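Local coordinates for protein superoxide dismutase [Fe] (Methanothermobacter thermautotrophicus, PDB 1MA1) that destroys toxic superoxide radicals, using one iron ion per subunit to convert them into hydrogen peroxide and oxygen, at residues H33-A45 with L71-W85. Sequence-based numbering, arbitrary orientation.
Sequences HHQKHHQAYVDGA and LSFHVGGYVLHLFFW. With FE (Fe (III) ion), chain G.
Trp85 turns the edge of its six-membered ring to one face of the His33 imidazole in a T-shaped pair, planes at 75°, with CH2 coming within 3.5 Å of His33 CG. The edge of His34 in turn points at the face of the five-membered ring of Trp85, offset from its centre. Over one face of the His38 ring lies His81 CB, 3.4 Å from the ring centroid and almost on the normal, while Trp85 NE1 approaches His38 ND1 to 2.8 Å. An alanine in place of Trp85 would probably open a gap against one face of the His33 ring and leave the His34 edge and His38 ND1 without their indole neighbour. Helices 27-57 and 64-86 run roughly antiparallel here, forming the N-terminal alpha-hairpin of iron/manganese superoxide dismutases, and each gives one histidine to the metal. Both His33 NE2 and His81 NE2 lie 2.1 Å from the iron, whose protein ligands are completed by Asp167 and His171; a water is also bound. With CG beside its backbone N (chi1 -78°), the His81 ring is placed so that ND1 donates to Gly77 O at 2.9 Å, which fixes the ring's rotation while NE2 faces the iron. Gly77 suits its position because a CB would clash with Tyr41, whose ring lies over the glycine CA. Farther along, His74 fits among Ala40, Tyr41, Gly44 and Ala45, one face over Gly44 CA, the other against Phe73, and its CD2 edge 3.5 Å from Tyr41 CD1. Gly44 likewise has no CB to strike the imidazole, and the small Ala45 packs its CB against Val75 CG2.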
loop_
_atom_site.group_PDB
_atom_site.type_symbol
_atom_site.label_atom_id
_atom_site.label_comp_id
_atom_site.label_asym_id
_atom_site.label_seq_id
_atom_site.Cartn_x
_atom_site.Cartn_y
_atom_site.Cartn_z
ATOM N N HIS A 33 20.402 3.462 -14.917
ATOM C CA HIS A 33 19.759 2.674 -13.857
ATOM C C HIS A 33 20.705 2.607 -12.668
ATOM O O HIS A 33 20.303 2.844 -11.523
ATOM C CB HIS A 33 19.452 1.235 -14.344
ATOM C CG HIS A 33 18.510 0.452 -13.472
ATOM N ND1 HIS A 33 17.917 -0.707 -13.905
ATOM C CD2 HIS A 33 18.030 0.658 -12.215
ATOM C CE1 HIS A 33 17.113 -1.183 -12.968
ATOM N NE2 HIS A 33 17.160 -0.374 -11.924
ATOM N N HIS A 34 21.967 2.282 -12.947
ATOM C CA HIS A 34 22.956 2.085 -11.899
ATOM C C HIS A 34 23.334 3.397 -11.247
ATOM O O HIS A 34 23.356 3.506 -10.022
ATOM C CB HIS A 34 24.207 1.432 -12.467
ATOM C CG HIS A 34 25.258 1.146 -11.442
ATOM N ND1 HIS A 34 26.557 1.595 -11.552
ATOM C CD2 HIS A 34 25.202 0.451 -10.276
ATOM C CE1 HIS A 34 27.255 1.193 -10.507
ATOM N NE2 HIS A 34 26.453 0.495 -9.719
ATOM N N GLN A 35 23.623 4.407 -12.059
ATOM C CA GLN A 35 24.354 5.558 -11.556
ATOM C C GLN A 35 23.441 6.647 -11.074
ATOM O O GLN A 35 23.852 7.490 -10.278
ATOM C CB GLN A 35 25.267 6.134 -12.625
ATOM C CG GLN A 35 26.181 5.118 -13.221
ATOM C CD GLN A 35 27.459 5.736 -13.697
ATOM O OE1 GLN A 35 27.474 6.889 -14.149
ATOM N NE2 GLN A 35 28.557 4.975 -13.608
ATOM N N LYS A 36 22.211 6.639 -11.571
ATOM C CA LYS A 36 21.214 7.604 -11.120
ATOM C C LYS A 36 20.267 7.038 -10.060
ATOM O O LYS A 36 20.164 7.574 -8.954
ATOM C CB LYS A 36 20.410 8.119 -12.303
ATOM C CG LYS A 36 21.252 8.840 -13.312
ATOM C CD LYS A 36 21.994 9.977 -12.652
ATOM C CE LYS A 36 22.963 10.632 -13.625
ATOM N NZ LYS A 36 23.632 11.821 -13.040
ATOM N N HIS A 37 19.580 5.954 -10.391
ATOM C CA HIS A 37 18.533 5.446 -9.514
ATOM C C HIS A 37 19.112 4.682 -8.329
ATOM O O HIS A 37 18.825 5.005 -7.174
ATOM C CB HIS A 37 17.556 4.562 -10.303
ATOM C CG HIS A 37 16.818 5.311 -11.369
ATOM N ND1 HIS A 37 15.860 6.259 -11.084
ATOM C CD2 HIS A 37 16.967 5.326 -12.718
ATOM C CE1 HIS A 37 15.454 6.829 -12.206
ATOM N NE2 HIS A 37 16.114 6.278 -13.211
ATOM N N HIS A 38 19.938 3.681 -8.602
ATOM C CA HIS A 38 20.489 2.892 -7.525
ATOM C C HIS A 38 21.183 3.857 -6.581
ATOM O O HIS A 38 21.061 3.740 -5.361
ATOM C CB HIS A 38 21.478 1.853 -8.064
ATOM C CG HIS A 38 21.881 0.820 -7.050
ATOM N ND1 HIS A 38 22.703 -0.245 -7.355
ATOM C CD2 HIS A 38 21.547 0.673 -5.743
ATOM C CE1 HIS A 38 22.856 -1.003 -6.286
ATOM N NE2 HIS A 38 22.162 -0.469 -5.293
ATOM N N GLN A 39 21.896 4.826 -7.151
ATOM C CA GLN A 39 22.576 5.855 -6.354
ATOM C C GLN A 39 21.582 6.626 -5.477
ATOM O O GLN A 39 21.863 6.926 -4.321
ATOM C CB GLN A 39 23.302 6.822 -7.271
ATOM C CG GLN A 39 24.068 7.873 -6.535
ATOM C CD GLN A 39 25.227 7.303 -5.744
ATOM O OE1 GLN A 39 26.127 6.689 -6.297
ATOM N NE2 GLN A 39 25.210 7.523 -4.429
ATOM N N ALA A 40 20.415 6.923 -6.030
ATOM C CA ALA A 40 19.413 7.682 -5.298
ATOM C C ALA A 40 18.958 6.943 -4.022
ATOM O O ALA A 40 18.661 7.576 -2.989
ATOM C CB ALA A 40 18.208 7.986 -6.211
ATOM N N TYR A 41 18.917 5.610 -4.085
ATOM C CA TYR A 41 18.536 4.831 -2.907
ATOM C C TYR A 41 19.642 4.784 -1.857
ATOM O O TYR A 41 19.356 4.885 -0.670
ATOM C CB TYR A 41 18.102 3.406 -3.299
ATOM C CG TYR A 41 16.995 3.424 -4.317
ATOM C CD1 TYR A 41 15.873 4.230 -4.130
ATOM C CD2 TYR A 41 17.119 2.747 -5.528
ATOM C CE1 TYR A 41 14.923 4.372 -5.124
ATOM C CE2 TYR A 41 16.167 2.894 -6.533
ATOM C CZ TYR A 41 15.077 3.712 -6.326
ATOM O OH TYR A 41 14.162 3.930 -7.328
ATOM N N VAL A 42 20.892 4.647 -2.292
ATOM C CA VAL A 42 22.024 4.873 -1.414
ATOM C C VAL A 42 21.910 6.194 -0.676
ATOM O O VAL A 42 21.987 6.219 0.554
ATOM C CB VAL A 42 23.330 4.897 -2.184
ATOM C CG1 VAL A 42 24.470 5.333 -1.251
ATOM C CG2 VAL A 42 23.562 3.526 -2.825
ATOM N N ASP A 43 21.721 7.289 -1.409
ATOM C CA ASP A 43 21.669 8.596 -0.774
ATOM C C ASP A 43 20.431 8.754 0.093
ATOM O O ASP A 43 20.491 9.354 1.174
ATOM C CB ASP A 43 21.694 9.708 -1.813
ATOM C CG ASP A 43 22.864 9.596 -2.738
ATOM O OD1 ASP A 43 23.968 9.183 -2.290
ATOM O OD2 ASP A 43 22.670 9.931 -3.915
ATOM N N GLY A 44 19.308 8.212 -0.381
ATOM C CA GLY A 44 18.076 8.252 0.394
ATOM C C GLY A 44 18.282 7.616 1.752
ATOM O O GLY A 44 18.021 8.227 2.793
ATOM N N ALA A 45 18.775 6.384 1.731
ATOM C CA ALA A 45 18.966 5.614 2.939
ATOM C C ALA A 45 19.965 6.310 3.858
ATOM O O ALA A 45 19.770 6.345 5.077
ATOM C CB ALA A 45 19.452 4.209 2.584
ATOM N N LEU A 71 12.609 4.618 5.171
ATOM C CA LEU A 71 13.799 3.809 5.299
ATOM C C LEU A 71 13.586 2.488 4.583
ATOM O O LEU A 71 14.475 1.990 3.884
ATOM C CB LEU A 71 14.122 3.532 6.769
ATOM C CG LEU A 71 15.423 2.749 6.992
ATOM C CD1 LEU A 71 16.627 3.599 6.591
ATOM C CD2 LEU A 71 15.520 2.312 8.457
ATOM N N SER A 72 12.403 1.913 4.748
ATOM C CA SER A 72 12.156 0.605 4.157
ATOM C C SER A 72 12.163 0.738 2.631
ATOM O O SER A 72 12.570 -0.185 1.914
ATOM C CB SER A 72 10.812 0.033 4.645
ATOM O OG SER A 72 9.721 0.804 4.172
ATOM N N PHE A 73 11.713 1.894 2.142
ATOM C CA PHE A 73 11.678 2.171 0.713
ATOM C C PHE A 73 13.090 2.186 0.124
ATOM O O PHE A 73 13.368 1.488 -0.842
ATOM C CB PHE A 73 11.001 3.517 0.467
ATOM C CG PHE A 73 11.037 3.961 -0.968
ATOM C CD1 PHE A 73 10.278 3.309 -1.921
ATOM C CD2 PHE A 73 11.865 5.012 -1.370
ATOM C CE1 PHE A 73 10.337 3.683 -3.251
ATOM C CE2 PHE A 73 11.928 5.399 -2.711
ATOM C CZ PHE A 73 11.160 4.726 -3.651
ATOM N N HIS A 74 13.980 2.979 0.710
ATOM C CA HIS A 74 15.305 3.182 0.151
ATOM C C HIS A 74 16.225 2.016 0.358
ATOM O O HIS A 74 17.020 1.691 -0.514
ATOM C CB HIS A 74 15.957 4.433 0.740
ATOM C CG HIS A 74 15.494 5.692 0.097
ATOM N ND1 HIS A 74 14.997 6.753 0.818
ATOM C CD2 HIS A 74 15.402 6.038 -1.209
ATOM C CE1 HIS A 74 14.612 7.701 -0.016
ATOM N NE2 HIS A 74 14.848 7.291 -1.249
ATOM N N VAL A 75 16.141 1.394 1.523
ATOM C CA VAL A 75 17.012 0.259 1.807
ATOM C C VAL A 75 16.565 -0.941 0.964
ATOM O O VAL A 75 17.397 -1.701 0.438
ATOM C CB VAL A 75 16.994 -0.100 3.306
ATOM C CG1 VAL A 75 17.753 -1.384 3.540
ATOM C CG2 VAL A 75 17.617 1.040 4.119
ATOM N N GLY A 76 15.245 -1.071 0.813
ATOM C CA GLY A 76 14.692 -1.999 -0.153
ATOM C C GLY A 76 15.167 -1.757 -1.574
ATOM O O GLY A 76 15.603 -2.692 -2.259
ATOM N N GLY A 77 15.084 -0.504 -2.011
ATOM C CA GLY A 77 15.736 -0.104 -3.238
ATOM C C GLY A 77 17.188 -0.532 -3.321
ATOM O O GLY A 77 17.596 -1.167 -4.296
ATOM N N TYR A 78 17.973 -0.189 -2.304
ATOM C CA TYR A 78 19.379 -0.552 -2.290
ATOM C C TYR A 78 19.593 -2.065 -2.387
ATOM O O TYR A 78 20.400 -2.531 -3.195
ATOM C CB TYR A 78 20.042 -0.052 -1.016
ATOM C CG TYR A 78 21.455 -0.565 -0.847
ATOM C CD1 TYR A 78 22.526 0.085 -1.444
ATOM C CD2 TYR A 78 21.708 -1.725 -0.113
ATOM C CE1 TYR A 78 23.813 -0.396 -1.315
ATOM C CE2 TYR A 78 22.987 -2.216 0.017
ATOM C CZ TYR A 78 24.036 -1.551 -0.586
ATOM O OH TYR A 78 25.306 -2.059 -0.460
ATOM N N VAL A 79 18.893 -2.816 -1.538
ATOM C CA VAL A 79 19.076 -4.264 -1.456
ATOM C C VAL A 79 18.665 -4.978 -2.742
ATOM O O VAL A 79 19.402 -5.820 -3.232
ATOM C CB VAL A 79 18.264 -4.883 -0.288
ATOM C CG1 VAL A 79 18.395 -6.382 -0.321
ATOM C CG2 VAL A 79 18.769 -4.370 1.042
ATOM N N LEU A 80 17.503 -4.642 -3.285
ATOM C CA LEU A 80 17.026 -5.289 -4.511
ATOM C C LEU A 80 17.901 -5.021 -5.743
ATOM O O LEU A 80 18.133 -5.939 -6.547
ATOM C CB LEU A 80 15.575 -4.869 -4.815
ATOM C CG LEU A 80 14.527 -5.439 -3.861
ATOM C CD1 LEU A 80 13.170 -4.841 -4.088
ATOM C CD2 LEU A 80 14.477 -6.927 -4.055
ATOM N N HIS A 81 18.383 -3.779 -5.900
ATOM C CA HIS A 81 19.269 -3.483 -7.027
ATOM C C HIS A 81 20.564 -4.269 -6.833
ATOM O O HIS A 81 21.128 -4.790 -7.790
ATOM C CB HIS A 81 19.549 -1.967 -7.179
ATOM C CG HIS A 81 18.427 -1.197 -7.823
ATOM N ND1 HIS A 81 17.331 -0.762 -7.115
ATOM C CD2 HIS A 81 18.244 -0.748 -9.097
ATOM C CE1 HIS A 81 16.527 -0.074 -7.914
ATOM N NE2 HIS A 81 17.056 -0.048 -9.125
ATOM N N LEU A 82 21.010 -4.400 -5.593
ATOM C CA LEU A 82 22.218 -5.169 -5.325
ATOM C C LEU A 82 22.130 -6.614 -5.829
ATOM O O LEU A 82 23.037 -7.082 -6.511
ATOM C CB LEU A 82 22.527 -5.197 -3.834
ATOM C CG LEU A 82 23.814 -5.927 -3.414
ATOM C CD1 LEU A 82 25.017 -5.202 -4.022
ATOM C CD2 LEU A 82 23.943 -5.942 -1.882
ATOM N N PHE A 83 21.054 -7.320 -5.490
ATOM C CA PHE A 83 20.865 -8.689 -5.964
ATOM C C PHE A 83 20.574 -8.750 -7.458
ATOM O O PHE A 83 20.895 -9.738 -8.113
ATOM C CB PHE A 83 19.721 -9.384 -5.200
ATOM C CG PHE A 83 20.087 -9.821 -3.806
ATOM C CD1 PHE A 83 20.278 -8.890 -2.787
ATOM C CD2 PHE A 83 20.254 -11.168 -3.508
ATOM C CE1 PHE A 83 20.628 -9.294 -1.504
ATOM C CE2 PHE A 83 20.608 -11.577 -2.220
ATOM C CZ PHE A 83 20.796 -10.637 -1.220
ATOM N N PHE A 84 19.953 -7.695 -7.983
ATOM C CA PHE A 84 19.575 -7.639 -9.394
ATOM C C PHE A 84 20.826 -7.689 -10.263
ATOM O O PHE A 84 20.948 -8.549 -11.127
ATOM C CB PHE A 84 18.790 -6.354 -9.675
ATOM C CG PHE A 84 18.306 -6.229 -11.098
ATOM C CD1 PHE A 84 17.568 -7.248 -11.689
ATOM C CD2 PHE A 84 18.563 -5.082 -11.836
ATOM C CE1 PHE A 84 17.090 -7.119 -13.001
ATOM C CE2 PHE A 84 18.087 -4.937 -13.140
ATOM C CZ PHE A 84 17.348 -5.961 -13.726
ATOM N N TRP A 85 21.758 -6.770 -10.027
ATOM C CA TRP A 85 23.009 -6.742 -10.781
ATOM C C TRP A 85 23.682 -8.102 -10.674
ATOM O O TRP A 85 24.269 -8.613 -11.633
ATOM C CB TRP A 85 23.945 -5.670 -10.225
ATOM C CG TRP A 85 23.353 -4.307 -10.125
ATOM C CD1 TRP A 85 23.505 -3.435 -9.095
ATOM C CD2 TRP A 85 22.530 -3.650 -11.090
ATOM N NE1 TRP A 85 22.824 -2.265 -9.350
ATOM C CE2 TRP A 85 22.215 -2.371 -10.570
ATOM C CE3 TRP A 85 22.028 -4.011 -12.344
ATOM C CZ2 TRP A 85 21.425 -1.462 -11.257
ATOM C CZ3 TRP A 85 21.239 -3.099 -13.033
ATOM C CH2 TRP A 85 20.943 -1.841 -12.487
HETATM FE FE FE G . 15.547 0.083 -10.630
HETATM O O HOH W 1 14.217 0.235 -9.259
#